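Local structure of protein TASOR (Homo sapiens, 6TL1) at residues S24-T29 with N166-L171; A113-A118 with Y174-L179; S71-M76 with V107-Y112. The protein is a component of the HUSH complex, which is recruited to H3K9me3-rich loci and maintains silencing by promoting recruitment of SETDB1 and MORC2. All coordinates share one frame; numbering follows the deposited sequence.

The three contacts of this pseudo-PARP domain show how loops can be tied to a framework of strands. Contact 3 lies near the centre of the chain and joins the edges of two sheets; contact 2 follows on the loop leaving strand 107-110, its centre about 10 Å away. Ser110 OG links the two by hydrogen bonding to Leu115 O (2.9 Å). Contact 1, on the surface, is centred about 10 Å from contact 2 and about 14 Å from contact 3. Leu26 N donates a hydrogen bond to Asp114 OD1 (2.8 Å), while Asn166 OD1 meets Arg111 NH1 at 3.0 Å. A glycerol, probably a crystallisation additive, sits at contact 2.

Contact 1 (S24-T29 with N166-L171); sequences SYLEPT and NRITSL
Leu26 and Glu27 meet residues 168-171 at the surface of the TASOR pseudo-PARP domain, where two loops pack together: one leads from helix 12-22 to strand 34-42, the other from strand 159-162 to helix 176-179. The pair is an instructive case of neighbouring residues dividing the labour, one supplying apolar packing and the next a polar anchor. In Leu26, CG stands opposite the backbone N (chi1 172°), which sends the two methyl groups across to the second loop. Leu26 CD1 ends 3.5 Å from Ile168 O, against backbone. Leu26 CD2 lies 3.6 Å from Ser170 C and also touches two apolar branches, Ile168 CG2 at 3.9 Å and Leu171 CD2 at 4.0 Å.

Glu27 takes another course. Its CG is anti to the carbonyl carbon, and beyond it the chain is extended, carrying the carboxylate across the Leu171 side chain with Glu27 CD 3.8 Å from Leu171 CG. Ser170 OG, close by, is hydrogen-bonded to Leu172 N instead. Asp114 OD1 and OD2 accept the amides of Leu26 and Glu27 respectively, which ties this loop's backbone to the loop after strand 107-110. Across the contact a single carboxylate oxygen makes the bond: Glu27 OE2 accepts a hydrogen bond from Leu171 N at 3.0 Å, almost straight at 175°. The donor approaches on the anti side of Glu27 OE2, 30° out of the carboxylate plane.

Contact 2 (A113-A118 with Y174-L179); sequences ADLLQA and YRAYEL. With GOL (glycerol), chain C.
A partly buried packing contact sets Leu115 and residues 116-118, in the loop after strand 107-110, against Ala176 and Tyr177 at the start of the short helix 176-179. It exemplifies an aromatic ring packing on backbone rather than side chains. Tyr177 CG is anti to its own amide nitrogen (chi1 170°), which lays the ring along the loop: Gln117 C and Ala118 N both lie over one face, each 3.5 Å above the plane, while Leu115 O sits in plane at the edge, 3.6 Å from Tyr177 CD1. Leu115 packs on the helix with both branches. Its CD2 touches Ala176 CB at 3.8 Å, and its CD1 meets Tyr177 CB at 3.9 Å.

Across the segments the polar links run through solvent. One water donates to Ala118 O (2.7 Å) and accepts from Tyr177 N (3.1 Å). The glycerol accepts at O1 from Arg175 N and, at 2.9 Å, from Arg175 NH1; its link to Ala118 O is weak. Arg175 occupies the N-cap, and its carbonyl receives Leu179 N. An amide of the first turn bound to water, as Tyr177 N is, fits a helix N-terminus, where the first N-H groups have no acceptor within the helix.

Contact 3 (S71-M76 with V107-Y112); sequences SYAFLM and VYLSRY
A single antiparallel bridge, between Phe74 and Ser110, joins one edge strand of each of the two beta-sheets of the pseudo-PARP domain. Strands 71-76 and 107-110 run at 101° to each other, too steeply for a longer pairing, and only where they cross do the backbones match. There Phe74 N donates to Ser110 O at 3.0 Å, and Ser110 N returns a bond to Phe74 O at 2.8 Å, both in the carbonyl plane of the acceptor.

Side chains fill in round this hydrogen-bonded pair. Ala73 CB sits 3.8 Å from Leu109 CB, and Leu109 CD2 reaches Leu75 CB at 4.1 Å. Phe74 CG is anti to the carbonyl carbon (chi1 -43°), which brings the ring beside the chain following the bridge; its edge faces Arg111 O, in the ring plane and 3.5 Å from Phe74 CE1. A water also links Tyr72 O and Arg111 O, next to the bridge. Ser110 OG points its bonding elsewhere, to Leu115 O and Gln181 NE2. Because the two bridge bonds use main-chain atoms alone, they fasten one sheet edge to the other while satisfying four polar atoms in a buried setting.

Contact 1 (S24-T29 with N166-L171)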
loop_
_atom_site.group_PDB
_atom_site.type_symbol
_atom_site.label_atom_id
_atom_site.label_comp_id
_atom_site.label_asym_id
_atom_site.label_seq_id
_atom_site.Cartn_x
_atom_site.Cartn_y
_atom_site.Cartn_z
ATOM N N SER A 24 6.354 1.533 -10.592
ATOM C CA SER A 24 5.800 0.515 -9.701
ATOM C C SER A 24 4.749 -0.356 -10.387
ATOM O O SER A 24 3.927 -0.984 -9.712
ATOM C CB SER A 24 5.202 1.180 -8.463
ATOM O OG SER A 24 6.136 2.076 -7.871
ATOM N N TYR A 25 4.762 -0.411 -11.707
ATOM C CA TYR A 25 3.824 -1.242 -12.441
ATOM C C TYR A 25 4.274 -2.694 -12.445
ATOM O O TYR A 25 5.471 -3.005 -12.449
ATOM C CB TYR A 25 3.691 -0.767 -13.893
ATOM C CG TYR A 25 2.977 0.556 -14.077
ATOM C CD1 TYR A 25 1.955 0.940 -13.222
ATOM C CD2 TYR A 25 3.330 1.424 -15.117
ATOM C CE1 TYR A 25 1.299 2.147 -13.392
ATOM C CE2 TYR A 25 2.680 2.631 -15.296
ATOM C CZ TYR A 25 1.673 2.988 -14.422
ATOM O OH TYR A 25 1.025 4.182 -14.588
ATOM N N LEU A 26 3.294 -3.594 -12.445
ATOM C CA LEU A 26 3.628 -4.979 -12.738
ATOM C C LEU A 26 3.930 -5.136 -14.220
ATOM O O LEU A 26 4.839 -5.878 -14.610
ATOM C CB LEU A 26 2.488 -5.904 -12.329
ATOM C CG LEU A 26 2.711 -7.341 -12.794
ATOM C CD1 LEU A 26 3.877 -7.964 -12.035
ATOM C CD2 LEU A 26 1.441 -8.176 -12.636
ATOM N N GLU A 27 3.193 -4.424 -15.064
ATOM C CA GLU A 27 3.501 -4.357 -16.490
ATOM C C GLU A 27 3.880 -2.916 -16.806
ATOM O O GLU A 27 2.989 -2.056 -16.938
ATOM C CB GLU A 27 2.300 -4.802 -17.317
ATOM C CG GLU A 27 1.907 -6.251 -17.086
ATOM C CD GLU A 27 0.763 -6.696 -17.985
ATOM O OE1 GLU A 27 0.454 -5.967 -18.957
ATOM O OE2 GLU A 27 0.173 -7.762 -17.713
ATOM N N PRO A 28 5.166 -2.608 -16.996
ATOM C CA PRO A 28 5.558 -1.200 -17.208
ATOM C C PRO A 28 4.862 -0.520 -18.383
ATOM O O PRO A 28 4.780 0.714 -18.385
ATOM C CB PRO A 28 7.076 -1.289 -17.406
ATOM C CG PRO A 28 7.458 -2.491 -16.588
ATOM C CD PRO A 28 6.344 -3.481 -16.841
ATOM N N THR A 29 4.344 -1.277 -19.364
ATOM C CA THR A 29 3.562 -0.701 -20.456
ATOM C C THR A 29 2.195 -0.189 -20.021
ATOM O O THR A 29 1.485 0.394 -20.852
ATOM C CB THR A 29 3.398 -1.706 -21.602
ATOM O OG1 THR A 29 2.900 -2.954 -21.096
ATOM C CG2 THR A 29 4.726 -1.911 -22.304
ATOM N N ASN A 166 6.791 -13.187 -6.857
ATOM C CA ASN A 166 7.545 -12.843 -8.066
ATOM C C ASN A 166 7.206 -13.749 -9.247
ATOM O O ASN A 166 7.525 -13.400 -10.386
ATOM C CB ASN A 166 9.050 -12.843 -7.789
ATOM C CG ASN A 166 9.464 -11.742 -6.811
ATOM O OD1 ASN A 166 8.637 -10.938 -6.373
ATOM N ND2 ASN A 166 10.753 -11.687 -6.490
ATOM N N ARG A 167 6.584 -14.905 -9.002
ATOM C CA ARG A 167 6.054 -15.709 -10.099
ATOM C C ARG A 167 5.011 -14.936 -10.895
ATOM O O ARG A 167 4.776 -15.238 -12.066
ATOM C CB ARG A 167 5.448 -17.005 -9.555
ATOM C CG ARG A 167 6.470 -18.047 -9.154
ATOM C CD ARG A 167 5.795 -19.308 -8.640
ATOM N NE ARG A 167 6.758 -20.225 -8.036
ATOM C CZ ARG A 167 6.430 -21.321 -7.358
ATOM N NH1 ARG A 167 5.154 -21.646 -7.194
ATOM N NH2 ARG A 167 7.381 -22.090 -6.843
ATOM N N ILE A 168 4.321 -13.991 -10.258
ATOM C CA ILE A 168 3.271 -13.236 -10.934
ATOM C C ILE A 168 3.912 -12.253 -11.916
ATOM O O ILE A 168 4.674 -11.362 -11.519
ATOM C CB ILE A 168 2.386 -12.510 -9.913
ATOM C CG1 ILE A 168 1.515 -13.519 -9.151
ATOM C CG2 ILE A 168 1.468 -11.527 -10.605
ATOM C CD1 ILE A 168 0.733 -14.467 -10.054
ATOM N N THR A 169 3.604 -12.400 -13.210
ATOM C CA THR A 169 4.115 -11.469 -14.211
ATOM C C THR A 169 3.023 -10.791 -15.023
ATOM O O THR A 169 3.326 -9.845 -15.763
ATOM C CB THR A 169 5.094 -12.157 -15.181
ATOM O OG1 THR A 169 4.416 -13.160 -15.950
ATOM C CG2 THR A 169 6.254 -12.781 -14.424
ATOM N N SER A 170 1.780 -11.260 -14.936
ATOM C CA SER A 170 0.685 -10.761 -15.752
ATOM C C SER A 170 -0.441 -10.238 -14.875
ATOM O O SER A 170 -0.819 -10.874 -13.884
ATOM C CB SER A 170 0.164 -11.869 -16.686
ATOM O OG SER A 170 -1.024 -11.475 -17.347
ATOM N N LEU A 171 -1.011 -9.097 -15.279
ATOM C CA LEU A 171 -2.196 -8.555 -14.622
ATOM C C LEU A 171 -3.387 -9.509 -14.672
ATOM O O LEU A 171 -4.331 -9.335 -13.892
ATOM C CB LEU A 171 -2.583 -7.224 -15.277
ATOM C CG LEU A 171 -1.584 -6.075 -15.106
ATOM C CD1 LEU A 171 -1.989 -4.870 -15.952
ATOM C CD2 LEU A 171 -1.478 -5.683 -13.628
HETATM O O HOH W 1 5.335 -7.842 -15.926
#

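Contact 2 (A113-A118 with Y174-L179)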
loop_
_atom_site.group_PDB
_atom_site.type_symbol
_atom_site.label_atom_id
_atom_site.label_comp_id
_atom_site.label_asym_id
_atom_site.label_seq_id
_atom_site.Cartn_x
_atom_site.Cartn_y
_atom_site.Cartn_z
ATOM N N ALA A 113 1.144 -0.532 -8.905
ATOM C CA ALA A 113 0.238 0.584 -9.142
ATOM C C ALA A 113 -0.756 0.333 -10.263
ATOM O O ALA A 113 -1.687 1.132 -10.411
ATOM C CB ALA A 113 1.036 1.849 -9.462
ATOM N N ASP A 114 -0.582 -0.723 -11.070
ATOM C CA ASP A 114 -1.551 -1.052 -12.110
ATOM C C ASP A 114 -2.423 -2.250 -11.744
ATOM O O ASP A 114 -3.213 -2.704 -12.577
ATOM C CB ASP A 114 -0.856 -1.289 -13.467
ATOM C CG ASP A 114 0.278 -2.299 -13.395
ATOM O OD1 ASP A 114 0.675 -2.704 -12.277
ATOM O OD2 ASP A 114 0.808 -2.655 -14.471
ATOM N N LEU A 115 -2.335 -2.733 -10.495
ATOM C CA LEU A 115 -3.081 -3.898 -10.000
ATOM C C LEU A 115 -3.789 -3.482 -8.714
ATOM O O LEU A 115 -3.322 -3.784 -7.612
ATOM C CB LEU A 115 -2.141 -5.077 -9.773
ATOM C CG LEU A 115 -2.769 -6.441 -9.489
ATOM C CD1 LEU A 115 -3.972 -6.683 -10.377
ATOM C CD2 LEU A 115 -1.722 -7.531 -9.702
ATOM N N LEU A 116 -4.923 -2.797 -8.863
ATOM C CA LEU A 116 -5.608 -2.153 -7.749
ATOM C C LEU A 116 -6.947 -2.782 -7.380
ATOM O O LEU A 116 -7.623 -2.274 -6.478
ATOM C CB LEU A 116 -5.820 -0.671 -8.073
ATOM C CG LEU A 116 -4.549 0.059 -8.495
ATOM C CD1 LEU A 116 -4.893 1.379 -9.186
ATOM C CD2 LEU A 116 -3.647 0.271 -7.292
ATOM N N GLN A 117 -7.338 -3.874 -8.025
ATOM C CA GLN A 117 -8.621 -4.526 -7.778
ATOM C C GLN A 117 -8.557 -5.895 -8.438
ATOM O O GLN A 117 -7.682 -6.153 -9.270
ATOM C CB GLN A 117 -9.800 -3.687 -8.300
ATOM C CG GLN A 117 -10.080 -3.877 -9.771
ATOM C CD GLN A 117 -11.197 -2.996 -10.318
ATOM O OE1 GLN A 117 -11.761 -2.165 -9.613
ATOM N NE2 GLN A 117 -11.542 -3.212 -11.584
ATOM N N ALA A 118 -9.482 -6.776 -8.042
ATOM C CA ALA A 118 -9.380 -8.179 -8.429
ATOM C C ALA A 118 -9.550 -8.366 -9.929
ATOM O O ALA A 118 -8.806 -9.129 -10.554
ATOM C CB ALA A 118 -10.418 -9.005 -7.669
ATOM N N TYR A 174 -4.126 -15.772 -12.416
ATOM C CA TYR A 174 -5.112 -16.109 -11.393
ATOM C C TYR A 174 -4.752 -15.479 -10.050
ATOM O O TYR A 174 -3.674 -15.731 -9.507
ATOM C CB TYR A 174 -5.189 -17.620 -11.241
ATOM C CG TYR A 174 -6.290 -18.086 -10.323
ATOM C CD1 TYR A 174 -7.624 -17.932 -10.686
ATOM C CD2 TYR A 174 -6.003 -18.642 -9.081
ATOM C CE1 TYR A 174 -8.644 -18.362 -9.860
ATOM C CE2 TYR A 174 -7.025 -19.066 -8.230
ATOM C CZ TYR A 174 -8.341 -18.917 -8.628
ATOM O OH TYR A 174 -9.363 -19.335 -7.808
ATOM N N ARG A 175 -5.664 -14.663 -9.516
ATOM C CA ARG A 175 -5.520 -14.059 -8.190
ATOM C C ARG A 175 -4.267 -13.199 -8.083
ATOM O O ARG A 175 -3.697 -13.056 -7.000
ATOM C CB ARG A 175 -5.526 -15.128 -7.095
ATOM C CG ARG A 175 -6.823 -15.904 -7.013
ATOM C CD ARG A 175 -7.938 -15.113 -6.320
ATOM N NE ARG A 175 -9.033 -16.004 -5.932
ATOM C CZ ARG A 175 -10.054 -16.325 -6.719
ATOM N NH1 ARG A 175 -10.137 -15.818 -7.943
ATOM N NH2 ARG A 175 -10.993 -17.152 -6.278
ATOM N N ALA A 176 -3.840 -12.622 -9.210
ATOM C CA ALA A 176 -2.678 -11.740 -9.212
ATOM C C ALA A 176 -2.847 -10.604 -8.210
ATOM O O ALA A 176 -1.900 -10.228 -7.517
ATOM C CB ALA A 176 -2.450 -11.191 -10.627
ATOM N N TYR A 177 -4.054 -10.054 -8.122
ATOM C CA TYR A 177 -4.310 -8.942 -7.223
ATOM C C TYR A 177 -4.062 -9.330 -5.764
ATOM O O TYR A 177 -3.338 -8.636 -5.043
ATOM C CB TYR A 177 -5.735 -8.448 -7.439
ATOM C CG TYR A 177 -6.188 -7.470 -6.400
ATOM C CD1 TYR A 177 -5.608 -6.220 -6.309
ATOM C CD2 TYR A 177 -7.202 -7.797 -5.503
ATOM C CE1 TYR A 177 -6.020 -5.316 -5.357
ATOM C CE2 TYR A 177 -7.622 -6.896 -4.544
ATOM C CZ TYR A 177 -7.024 -5.655 -4.479
ATOM O OH TYR A 177 -7.418 -4.738 -3.531
ATOM N N GLU A 178 -4.669 -10.434 -5.306
ATOM C CA GLU A 178 -4.505 -10.868 -3.918
ATOM C C GLU A 178 -3.097 -11.381 -3.629
ATOM O O GLU A 178 -2.608 -11.237 -2.500
ATOM C CB GLU A 178 -5.549 -11.933 -3.573
ATOM C CG GLU A 178 -6.967 -11.395 -3.626
ATOM C CD GLU A 178 -7.607 -11.528 -5.014
ATOM O OE1 GLU A 178 -6.867 -11.582 -6.024
ATOM O OE2 GLU A 178 -8.855 -11.524 -5.093
ATOM N N LEU A 179 -2.440 -12.008 -4.608
ATOM C CA LEU A 179 -1.114 -12.551 -4.338
ATOM C C LEU A 179 -0.019 -11.487 -4.330
ATOM O O LEU A 179 1.091 -11.777 -3.870
ATOM C CB LEU A 179 -0.767 -13.631 -5.368
ATOM C CG LEU A 179 -1.521 -14.962 -5.279
ATOM C CD1 LEU A 179 -1.321 -15.768 -6.565
ATOM C CD2 LEU A 179 -1.057 -15.775 -4.058
HETATM C C1 GOL C . -9.398 -14.007 -10.571
HETATM O O1 GOL C . -8.562 -13.954 -9.441
HETATM C C2 GOL C . -8.725 -13.265 -11.714
HETATM O O2 GOL C . -8.715 -14.095 -12.853
HETATM C C3 GOL C . -9.489 -11.979 -12.010
HETATM O O3 GOL C . -8.806 -11.233 -12.994
HETATM O O HOH W 2 -6.428 -10.294 -10.049
HETATM O O HOH W 3 -8.154 -11.650 -8.321
#

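Contact 3 (S71-M76 with V107-Y112)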
loop_
_atom_site.group_PDB
_atom_site.type_symbol
_atom_site.label_atom_id
_atom_site.label_comp_id
_atom_site.label_asym_id
_atom_site.label_seq_id
_atom_site.Cartn_x
_atom_site.Cartn_y
_atom_site.Cartn_z
ATOM N N SER A 71 9.658 2.528 1.285
ATOM C CA SER A 71 9.199 2.230 -0.071
ATOM C C SER A 71 7.743 2.677 -0.185
ATOM O O SER A 71 7.204 3.329 0.716
ATOM C CB SER A 71 9.420 0.750 -0.430
ATOM O OG SER A 71 8.826 -0.095 0.521
ATOM N N TYR A 72 7.117 2.399 -1.328
ATOM C CA TYR A 72 5.768 2.880 -1.588
ATOM C C TYR A 72 4.835 1.723 -1.926
ATOM O O TYR A 72 5.246 0.722 -2.515
ATOM C CB TYR A 72 5.772 3.885 -2.759
ATOM C CG TYR A 72 6.596 5.120 -2.490
ATOM C CD1 TYR A 72 6.122 6.116 -1.635
ATOM C CD2 TYR A 72 7.839 5.305 -3.081
ATOM C CE1 TYR A 72 6.856 7.263 -1.386
ATOM C CE2 TYR A 72 8.584 6.469 -2.838
ATOM C CZ TYR A 72 8.078 7.433 -1.971
ATOM O OH TYR A 72 8.777 8.588 -1.682
ATOM N N ALA A 73 3.573 1.864 -1.522
ATOM C CA ALA A 73 2.510 0.931 -1.873
ATOM C C ALA A 73 1.232 1.724 -2.100
ATOM O O ALA A 73 1.146 2.910 -1.757
ATOM C CB ALA A 73 2.299 -0.134 -0.789
ATOM N N PHE A 74 0.211 1.053 -2.635
ATOM C CA PHE A 74 -0.912 1.753 -3.248
ATOM C C PHE A 74 -2.257 1.203 -2.801
ATOM O O PHE A 74 -2.393 0.030 -2.431
ATOM C CB PHE A 74 -0.787 1.686 -4.778
ATOM C CG PHE A 74 0.608 1.934 -5.242
ATOM C CD1 PHE A 74 1.495 0.885 -5.397
ATOM C CD2 PHE A 74 1.060 3.226 -5.431
ATOM C CE1 PHE A 74 2.790 1.112 -5.766
ATOM C CE2 PHE A 74 2.360 3.463 -5.809
ATOM C CZ PHE A 74 3.227 2.400 -5.978
ATOM N N LEU A 75 -3.254 2.078 -2.851
ATOM C CA LEU A 75 -4.624 1.719 -2.517
ATOM C C LEU A 75 -5.557 2.556 -3.375
ATOM O O LEU A 75 -5.536 3.790 -3.297
ATOM C CB LEU A 75 -4.914 1.949 -1.033
ATOM C CG LEU A 75 -6.241 1.371 -0.540
ATOM C CD1 LEU A 75 -6.203 -0.147 -0.619
ATOM C CD2 LEU A 75 -6.520 1.813 0.901
ATOM N N MET A 76 -6.383 1.893 -4.176
ATOM C CA MET A 76 -7.473 2.580 -4.853
ATOM C C MET A 76 -8.609 2.711 -3.847
ATOM O O MET A 76 -8.921 1.755 -3.134
ATOM C CB MET A 76 -7.924 1.822 -6.100
ATOM C CG MET A 76 -9.101 2.467 -6.787
ATOM S SD MET A 76 -9.336 1.856 -8.467
ATOM C CE MET A 76 -9.736 0.134 -8.124
ATOM N N VAL A 107 -3.766 -4.523 7.562
ATOM C CA VAL A 107 -4.198 -3.689 6.450
ATOM C C VAL A 107 -3.490 -4.162 5.192
ATOM O O VAL A 107 -2.308 -4.518 5.226
ATOM C CB VAL A 107 -3.947 -2.191 6.733
ATOM C CG1 VAL A 107 -4.588 -1.808 8.085
ATOM C CG2 VAL A 107 -2.460 -1.853 6.730
ATOM N N TYR A 108 -4.222 -4.190 4.086
ATOM C CA TYR A 108 -3.717 -4.701 2.818
ATOM C C TYR A 108 -3.420 -3.543 1.867
ATOM O O TYR A 108 -4.266 -2.668 1.674
ATOM C CB TYR A 108 -4.738 -5.643 2.183
ATOM C CG TYR A 108 -4.757 -7.052 2.726
ATOM C CD1 TYR A 108 -3.935 -8.025 2.178
ATOM C CD2 TYR A 108 -5.625 -7.422 3.751
ATOM C CE1 TYR A 108 -3.945 -9.302 2.636
ATOM C CE2 TYR A 108 -5.652 -8.726 4.220
ATOM C CZ TYR A 108 -4.806 -9.658 3.657
ATOM O OH TYR A 108 -4.800 -10.968 4.082
ATOM N N LEU A 109 -2.236 -3.549 1.264
ATOM C CA LEU A 109 -1.865 -2.565 0.250
ATOM C C LEU A 109 -1.346 -3.274 -0.996
ATOM O O LEU A 109 -0.686 -4.307 -0.894
ATOM C CB LEU A 109 -0.785 -1.581 0.781
ATOM C CG LEU A 109 -1.160 -0.706 1.982
ATOM C CD1 LEU A 109 -0.007 0.145 2.436
ATOM C CD2 LEU A 109 -2.291 0.216 1.557
ATOM N N SER A 110 -1.633 -2.703 -2.176
ATOM C CA SER A 110 -1.137 -3.265 -3.433
ATOM C C SER A 110 0.343 -2.961 -3.603
ATOM O O SER A 110 0.801 -1.844 -3.344
ATOM C CB SER A 110 -1.881 -2.694 -4.645
ATOM O OG SER A 110 -3.178 -3.218 -4.800
ATOM N N ARG A 111 1.087 -3.967 -4.046
ATOM C CA ARG A 111 2.490 -3.789 -4.407
ATOM C C ARG A 111 2.638 -3.022 -5.720
ATOM O O ARG A 111 3.643 -2.330 -5.930
ATOM C CB ARG A 111 3.161 -5.162 -4.521
ATOM C CG ARG A 111 4.534 -5.191 -5.159
ATOM C CD ARG A 111 5.286 -6.474 -4.824
ATOM N NE ARG A 111 6.484 -6.629 -5.650
ATOM C CZ ARG A 111 7.116 -7.784 -5.866
ATOM N NH1 ARG A 111 6.667 -8.905 -5.320
ATOM N NH2 ARG A 111 8.200 -7.819 -6.634
ATOM N N TYR A 112 1.674 -3.163 -6.622
ATOM C CA TYR A 112 1.792 -2.682 -7.991
ATOM C C TYR A 112 0.729 -1.632 -8.273
ATOM O O TYR A 112 -0.444 -1.824 -7.942
ATOM C CB TYR A 112 1.663 -3.834 -8.989
ATOM C CG TYR A 112 2.778 -4.850 -8.918
ATOM C CD1 TYR A 112 4.056 -4.512 -9.319
ATOM C CD2 TYR A 112 2.552 -6.151 -8.453
ATOM C CE1 TYR A 112 5.085 -5.420 -9.278
ATOM C CE2 TYR A 112 3.592 -7.080 -8.399
ATOM C CZ TYR A 112 4.858 -6.696 -8.826
ATOM O OH TYR A 112 5.918 -7.560 -8.802
HETATM O O HOH W 4 5.232 -1.545 -4.185
#